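Local structure of HTH-type transcriptional activator AmpR (Citrobacter freundii, 3KOS) at residues K13-V19 and E57-I63; G20-I24 and D137-T141; P98-L102 and W118-E124. The protein regulates expression of the AmpC beta-lactamase gene as a LysR-family transcription factor, of which this chain is the effector-binding domain. All coordinates share one frame; numbering follows the deposited sequence.

Contact 1 of 3, residues K13-V19 and E57-I63; sequences KLKIGVV and EGLDYTI
I16, G17 and V18 pair with Y61, T62 and I63 as parallel neighbours in the mixed sheet of the LysR effector-binding domain. The axes of the short strand segments make an angle of 15°. G17 bonds to the residues flanking T62: its N donates to Y61 O at 3.1 Å, and its O accepts from I63 N at 2.8 Å. V19 N bonds to I63 O just before helix 20-37. I16 and Y61 project together from one face, with I16 CD1 at the edge of the tyrosine ring. V18 packs alongside I63 likewise. On the other face L59 spreads both methyls over G17: CD2 meets its N, and CD1 takes the place a side chain there would fill. Just before the strand, D60 OD2 accepts from K15 N at 2.7 Å, on the anti side and 18° out of the carboxylate plane. K15 O takes both D60 N and Y61 N. R190 forms a salt bridge with D60 OD1. Helix 194-209 covers L14 and I16, and its S200 holds the Y61 hydroxyl. G58 ends helix 54-57 in a Schellman motif. The extended K15 chain reaches that turn, and its NZ bonds to E57 O at 2.8 Å, nearly along the C=O axis.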
# COMPACT_ATOMS: atom_id res chain seq x y z
N LYS A 13 -27.11 -0.90 -2.63
CA LYS A 13 -25.75 -1.16 -2.17
C LYS A 13 -24.87 -1.67 -3.30
O LYS A 13 -25.31 -2.45 -4.13
CB LYS A 13 -25.77 -2.15 -1.02
CG LYS A 13 -24.42 -2.35 -0.37
CD LYS A 13 -24.55 -3.11 0.93
CE LYS A 13 -23.19 -3.41 1.54
NZ LYS A 13 -23.33 -4.21 2.79
N LEU A 14 -23.62 -1.21 -3.32
CA LEU A 14 -22.63 -1.72 -4.27
C LEU A 14 -21.30 -1.85 -3.54
O LEU A 14 -20.80 -0.88 -2.97
CB LEU A 14 -22.49 -0.77 -5.45
CG LEU A 14 -21.40 -1.06 -6.49
CD1 LEU A 14 -21.60 -2.42 -7.12
CD2 LEU A 14 -21.41 0.02 -7.57
N LYS A 15 -20.73 -3.05 -3.55
CA LYS A 15 -19.50 -3.31 -2.81
C LYS A 15 -18.37 -3.63 -3.77
O LYS A 15 -18.45 -4.57 -4.57
CB LYS A 15 -19.71 -4.46 -1.81
CG LYS A 15 -18.70 -4.43 -0.68
CD LYS A 15 -18.81 -5.62 0.29
CE LYS A 15 -17.70 -5.51 1.34
NZ LYS A 15 -17.58 -6.71 2.22
N ILE A 16 -17.33 -2.82 -3.73
CA ILE A 16 -16.24 -2.96 -4.68
C ILE A 16 -14.88 -2.99 -3.97
O ILE A 16 -14.59 -2.12 -3.16
CB ILE A 16 -16.25 -1.83 -5.70
CG1 ILE A 16 -17.61 -1.79 -6.41
CG2 ILE A 16 -15.14 -2.01 -6.70
CD1 ILE A 16 -17.62 -0.98 -7.68
N GLY A 17 -14.08 -3.99 -4.30
CA GLY A 17 -12.72 -4.10 -3.79
C GLY A 17 -11.74 -3.66 -4.86
O GLY A 17 -11.68 -4.27 -5.93
N VAL A 18 -10.96 -2.62 -4.58
CA VAL A 18 -10.14 -1.97 -5.60
C VAL A 18 -8.65 -2.08 -5.25
O VAL A 18 -8.26 -1.74 -4.15
CB VAL A 18 -10.50 -0.46 -5.69
CG1 VAL A 18 -9.71 0.21 -6.83
CG2 VAL A 18 -12.00 -0.27 -5.93
N VAL A 19 -7.83 -2.55 -6.19
CA VAL A 19 -6.39 -2.58 -5.92
C VAL A 19 -5.94 -1.15 -5.57
O VAL A 19 -6.34 -0.19 -6.22
CB VAL A 19 -5.58 -3.18 -7.11
CG1 VAL A 19 -5.84 -2.40 -8.43
CG2 VAL A 19 -4.10 -3.23 -6.79
N GLU A 57 -14.76 -12.04 0.50
CA GLU A 57 -15.02 -10.68 0.96
C GLU A 57 -16.42 -10.19 0.63
O GLU A 57 -16.79 -9.08 0.99
CB GLU A 57 -13.97 -9.71 0.41
CG GLU A 57 -12.58 -9.95 0.97
CD GLU A 57 -11.62 -8.80 0.68
OE1 GLU A 57 -12.07 -7.71 0.26
OE2 GLU A 57 -10.40 -9.00 0.88
N GLY A 58 -17.20 -11.03 -0.05
CA GLY A 58 -18.55 -10.66 -0.43
C GLY A 58 -18.59 -9.44 -1.33
O GLY A 58 -19.48 -8.59 -1.22
N LEU A 59 -17.63 -9.35 -2.25
CA LEU A 59 -17.58 -8.24 -3.19
C LEU A 59 -18.56 -8.41 -4.35
O LEU A 59 -18.83 -9.53 -4.78
CB LEU A 59 -16.18 -8.10 -3.76
CG LEU A 59 -15.04 -7.89 -2.75
CD1 LEU A 59 -13.71 -7.83 -3.49
CD2 LEU A 59 -15.27 -6.63 -1.93
N ASP A 60 -19.07 -7.29 -4.86
CA ASP A 60 -19.80 -7.31 -6.13
C ASP A 60 -18.82 -7.30 -7.29
O ASP A 60 -18.87 -8.16 -8.18
CB ASP A 60 -20.76 -6.12 -6.20
CG ASP A 60 -21.87 -6.21 -5.18
OD1 ASP A 60 -22.49 -7.30 -5.08
OD2 ASP A 60 -22.12 -5.23 -4.46
N TYR A 61 -17.92 -6.32 -7.27
CA TYR A 61 -16.89 -6.16 -8.28
C TYR A 61 -15.50 -6.13 -7.64
O TYR A 61 -15.35 -5.71 -6.50
CB TYR A 61 -17.05 -4.83 -9.01
CG TYR A 61 -18.03 -4.82 -10.16
CD1 TYR A 61 -18.06 -5.85 -11.10
CD2 TYR A 61 -18.88 -3.74 -10.35
CE1 TYR A 61 -18.94 -5.81 -12.18
CE2 TYR A 61 -19.76 -3.70 -11.41
CZ TYR A 61 -19.79 -4.73 -12.32
OH TYR A 61 -20.67 -4.66 -13.38
N THR A 62 -14.50 -6.54 -8.41
CA THR A 62 -13.10 -6.41 -8.03
C THR A 62 -12.39 -5.60 -9.11
O THR A 62 -12.48 -5.91 -10.30
CB THR A 62 -12.42 -7.78 -7.96
OG1 THR A 62 -13.14 -8.61 -7.03
CG2 THR A 62 -10.97 -7.65 -7.51
N ILE A 63 -11.68 -4.54 -8.72
CA ILE A 63 -10.85 -3.85 -9.70
C ILE A 63 -9.43 -4.31 -9.43
O ILE A 63 -8.98 -4.28 -8.30
CB ILE A 63 -10.99 -2.34 -9.61
CG1 ILE A 63 -12.42 -1.94 -10.06
CG2 ILE A 63 -9.93 -1.67 -10.48
CD1 ILE A 63 -12.73 -0.45 -9.92
O HOH W 1 -24.84 -4.28 -6.29

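Contact 2 of 3, residues G20-I24 and D137-T141; sequences GTFAI and DSSVT. With MES (2-(N-morpholino)-ethanesulfonic acid), chain B.
T21 and V140 bring the N-terminal turns of helices 20-37 and 139-147 together, with T21 CA and V140 CA 5.4 Å apart. V140 CG2 lies 3.5 Å from T21 CA. The same methyl also meets T21 OG1 and, more distantly, CG1 of I24. V140 chi1 is 174°, which sets CG1 anti to the backbone N and leaves CG2 to face T21. S138 is the N-cap of helix 139-147, and its OG accepts from V140 N at 3.1 Å. A water also bonds to S138 OG and, weakly, to T21 N.

A MES molecule, probably from the crystallisation liquor, places its sulfonate between the two helix starts. T21 OG1 donates to MES O2S at 2.7 Å. S139 N donates to the same oxygen almost straight, at 175°, so O2S is gripped from both segments. S139 OG donates to MES O1S at an unusually short 2.5 Å. Two helix N-termini would probably favour an anion here, and the site is consistent with the effector cleft of LysR-type domains. Y182 of strand 181-187 also bonds to the MES. F160 touches both T21 and S139, while A155 and P156 of strand 153-156 lie against S139. Helix 139-147 of the second subunit packs on both helices, its T141 on I24 and its E144 on V140.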
# COMPACT_ATOMS: atom_id res chain seq x y z
N GLY A 20 -5.13 -1.02 -4.51
CA GLY A 20 -4.87 0.28 -3.93
C GLY A 20 -4.30 1.27 -4.93
O GLY A 20 -4.64 2.46 -4.93
N THR A 21 -3.40 0.77 -5.77
CA THR A 21 -2.74 1.61 -6.76
C THR A 21 -3.76 2.30 -7.66
O THR A 21 -3.64 3.50 -7.96
CB THR A 21 -1.75 0.79 -7.59
OG1 THR A 21 -0.74 0.27 -6.70
CG2 THR A 21 -1.08 1.66 -8.64
N PHE A 22 -4.76 1.55 -8.09
CA PHE A 22 -5.83 2.12 -8.92
C PHE A 22 -6.73 3.08 -8.15
O PHE A 22 -7.19 4.08 -8.69
CB PHE A 22 -6.67 1.02 -9.54
CG PHE A 22 -7.67 1.50 -10.57
CD1 PHE A 22 -8.96 1.81 -10.19
CD2 PHE A 22 -7.32 1.60 -11.91
CE1 PHE A 22 -9.90 2.23 -11.13
CE2 PHE A 22 -8.25 2.03 -12.86
CZ PHE A 22 -9.54 2.35 -12.46
N ALA A 23 -7.02 2.75 -6.89
CA ALA A 23 -7.85 3.63 -6.07
C ALA A 23 -7.20 5.01 -5.94
O ALA A 23 -7.85 6.04 -6.14
CB ALA A 23 -8.06 3.00 -4.67
N ILE A 24 -5.92 5.02 -5.61
CA ILE A 24 -5.21 6.28 -5.40
C ILE A 24 -4.95 7.02 -6.71
O ILE A 24 -5.10 8.24 -6.81
CB ILE A 24 -3.86 6.05 -4.68
CG1 ILE A 24 -4.07 5.44 -3.30
CG2 ILE A 24 -3.09 7.35 -4.56
CD1 ILE A 24 -5.02 6.25 -2.38
N ASP A 137 4.29 -5.72 -2.67
CA ASP A 137 2.95 -6.22 -2.95
C ASP A 137 2.10 -5.15 -3.61
O ASP A 137 1.14 -5.45 -4.33
CB ASP A 137 2.27 -6.69 -1.66
CG ASP A 137 2.03 -5.56 -0.67
OD1 ASP A 137 2.91 -4.68 -0.50
OD2 ASP A 137 0.95 -5.55 -0.04
N SER A 138 2.46 -3.89 -3.38
CA SER A 138 1.65 -2.77 -3.89
C SER A 138 2.55 -1.69 -4.47
O SER A 138 3.55 -1.33 -3.85
CB SER A 138 0.82 -2.18 -2.75
OG SER A 138 0.30 -0.89 -3.11
N SER A 139 2.22 -1.18 -5.65
CA SER A 139 3.02 -0.11 -6.25
C SER A 139 2.96 1.15 -5.42
O SER A 139 3.86 1.99 -5.50
CB SER A 139 2.51 0.22 -7.67
OG SER A 139 2.94 -0.77 -8.58
N VAL A 140 1.88 1.33 -4.66
CA VAL A 140 1.76 2.52 -3.83
C VAL A 140 2.93 2.52 -2.84
O VAL A 140 3.64 3.51 -2.68
CB VAL A 140 0.43 2.56 -3.06
CG1 VAL A 140 0.41 3.74 -2.11
CG2 VAL A 140 -0.74 2.66 -4.04
N THR A 141 3.10 1.38 -2.18
CA THR A 141 4.21 1.22 -1.22
C THR A 141 5.55 1.33 -1.93
O THR A 141 6.49 1.97 -1.44
CB THR A 141 4.09 -0.14 -0.51
OG1 THR A 141 2.82 -0.22 0.14
CG2 THR A 141 5.22 -0.32 0.52
O1 MES B . 1.61 -8.48 -10.54
C2 MES B . 2.55 -7.44 -10.50
C3 MES B . 1.88 -6.07 -10.30
N4 MES B . 0.82 -6.09 -9.26
C5 MES B . 0.81 -7.36 -8.49
C6 MES B . 0.75 -8.57 -9.43
C7 MES B . 0.76 -4.88 -8.38
C8 MES B . -0.25 -3.93 -8.93
S MES B . -0.27 -2.49 -8.82
O1S MES B . 0.97 -1.90 -9.69
O2S MES B . -0.08 -2.34 -7.23
O3S MES B . -1.66 -1.99 -9.39
O HOH W 2 -2.23 -1.68 -3.97

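Contact 3 of 3, residues P98-L102 and W118-E124; sequences PADIL and WMQTVGE. Unlike the reference sequence in segment 118-124: T121 (reference Ala), V122 (reference Ala).
P98 and I101 press on W118 and M119 where a turn with helical backbone angles, in the loop between helix 89-92 and strand 106-109, meets the C-terminal end of helix 114-121. This is an apolar contact between loop and helix end in the LysR effector-binding domain. Its tight part centres on two helix side chains. I101 CD1 comes within 3.7 Å of W118 CZ3, crossing the indole at a slant, and P98 CB approaches the same ring carbon. V122 CG1 lies over one face of the indole, offset toward its rim. M119, a selenomethionine, bends at chi2 (-62°), which turns its end toward the loop. Its CE methyl sits 3.7 Å from P98 O and also meets I101 CB and L102 CD2. I101 and L102 each point against the M119 side chain as they pass it.

P85 of strand 73-86 touches both I101 and W118. The indole NE1 is bonded to T175 O, which helps fix the ring.

The other side is looser and more exposed. The helix ends there in a Schellman motif, with G123 at positive phi and E124 N bonded to M119 O. E124 CG lies 4.1 Å from P98 CB, but its carboxylate reaches the water-bridged edge. A99 CB lies 3.9 Å from E124 OE1. A water spans this edge, accepting from A99 N at 2.9 Å and donating to E124 OE2 at 2.6 Å.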
# COMPACT_ATOMS: atom_id res chain seq x y z
N PRO A 98 20.05 3.93 -19.60
CA PRO A 98 19.43 2.82 -18.87
C PRO A 98 20.41 2.04 -17.98
O PRO A 98 20.02 1.63 -16.89
CB PRO A 98 18.89 1.94 -19.99
CG PRO A 98 18.53 2.93 -21.06
CD PRO A 98 19.61 3.98 -21.01
N ALA A 99 21.64 1.85 -18.43
CA ALA A 99 22.60 1.10 -17.61
C ALA A 99 22.85 1.78 -16.26
O ALA A 99 23.17 1.11 -15.27
CB ALA A 99 23.92 0.91 -18.37
N ASP A 100 22.70 3.10 -16.22
CA ASP A 100 22.93 3.86 -14.99
C ASP A 100 21.94 3.48 -13.88
O ASP A 100 22.21 3.71 -12.71
CB ASP A 100 22.82 5.36 -15.27
CG ASP A 100 24.01 5.90 -16.06
OD1 ASP A 100 25.09 5.27 -16.03
OD2 ASP A 100 23.86 6.95 -16.71
N ILE A 101 20.80 2.92 -14.26
CA ILE A 101 19.81 2.48 -13.28
C ILE A 101 20.47 1.51 -12.30
O ILE A 101 20.15 1.49 -11.11
CB ILE A 101 18.59 1.83 -13.96
CG1 ILE A 101 17.76 2.91 -14.66
CG2 ILE A 101 17.74 1.08 -12.94
CD1 ILE A 101 16.66 2.37 -15.58
N LEU A 102 21.42 0.72 -12.81
CA LEU A 102 22.06 -0.33 -12.02
C LEU A 102 23.08 0.19 -11.01
O LEU A 102 23.68 -0.59 -10.26
CB LEU A 102 22.67 -1.39 -12.95
CG LEU A 102 21.64 -2.03 -13.86
CD1 LEU A 102 22.27 -3.01 -14.83
CD2 LEU A 102 20.57 -2.72 -13.02
N TRP A 118 12.08 -4.98 -19.04
CA TRP A 118 12.30 -3.59 -19.44
C TRP A 118 13.69 -3.38 -20.04
O TRP A 118 13.83 -2.75 -21.09
CB TRP A 118 12.06 -2.61 -18.27
CG TRP A 118 12.03 -1.20 -18.74
CD1 TRP A 118 10.95 -0.52 -19.23
CD2 TRP A 118 13.13 -0.29 -18.80
NE1 TRP A 118 11.31 0.76 -19.57
CE2 TRP A 118 12.64 0.92 -19.33
CE3 TRP A 118 14.48 -0.38 -18.45
CZ2 TRP A 118 13.46 2.03 -19.52
CZ3 TRP A 118 15.29 0.72 -18.64
CH2 TRP A 118 14.78 1.90 -19.17
N MSE A 119 14.71 -3.90 -19.36
CA MSE A 119 16.08 -3.83 -19.86
C MSE A 119 16.17 -4.45 -21.26
O MSE A 119 16.74 -3.86 -22.16
CB MSE A 119 17.05 -4.55 -18.92
CG MSE A 119 17.26 -3.83 -17.59
SE MSE A 119 18.05 -2.06 -17.86
CE MSE A 119 18.16 -1.45 -15.99
N GLN A 120 15.61 -5.64 -21.41
CA GLN A 120 15.61 -6.34 -22.70
C GLN A 120 15.00 -5.46 -23.80
O GLN A 120 15.55 -5.36 -24.90
CB GLN A 120 14.85 -7.66 -22.56
CG GLN A 120 14.69 -8.45 -23.85
CD GLN A 120 13.89 -9.73 -23.67
OE1 GLN A 120 12.67 -9.70 -23.47
NE2 GLN A 120 14.57 -10.87 -23.77
N THR A 121 13.89 -4.79 -23.48
CA THR A 121 13.20 -3.92 -24.43
C THR A 121 14.04 -2.74 -24.88
O THR A 121 13.94 -2.31 -26.04
CB THR A 121 11.86 -3.41 -23.83
OG1 THR A 121 11.00 -4.52 -23.57
CG2 THR A 121 11.17 -2.44 -24.76
N VAL A 122 14.85 -2.20 -23.99
CA VAL A 122 15.69 -1.06 -24.35
C VAL A 122 17.09 -1.50 -24.80
O VAL A 122 17.95 -0.66 -25.03
CB VAL A 122 15.81 -0.00 -23.22
CG1 VAL A 122 14.46 0.60 -22.91
CG2 VAL A 122 16.45 -0.61 -21.96
N GLY A 123 17.30 -2.80 -24.91
CA GLY A 123 18.52 -3.32 -25.50
C GLY A 123 19.67 -3.57 -24.54
O GLY A 123 20.82 -3.63 -24.95
N GLU A 124 19.35 -3.72 -23.25
CA GLU A 124 20.36 -3.99 -22.23
C GLU A 124 20.22 -5.42 -21.72
O GLU A 124 19.17 -6.04 -21.87
CB GLU A 124 20.23 -3.04 -21.05
CG GLU A 124 20.43 -1.57 -21.40
CD GLU A 124 21.89 -1.20 -21.51
OE1 GLU A 124 22.74 -1.87 -20.88
OE2 GLU A 124 22.18 -0.22 -22.23
O HOH W 3 22.67 2.08 -21.18

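How the contacts relate
Contacts 1 and 2 are continuous: strand 12-19 runs straight into helix 20-37. Their centres are 16 Å apart, yet they touch. I63 CG2 packs on F22 CD1 at 3.6 Å, and V18 CG1 lies 3.7 Å from A23 N. The strand pair of contact 1 thus packs against the helix start whose T21 bonds to the MES in contact 2. The side chain of V19 also comes within about 4 Å of that MES. Contact 3 stands apart. Its centre is 38 Å from that of contact 1, on the opposite side of the chain's centre, and 25 Å from that of contact 2. Along the chain it is nested inside the loop that contact 2 closes, but the nearest atoms of those two are about 13 Å apart.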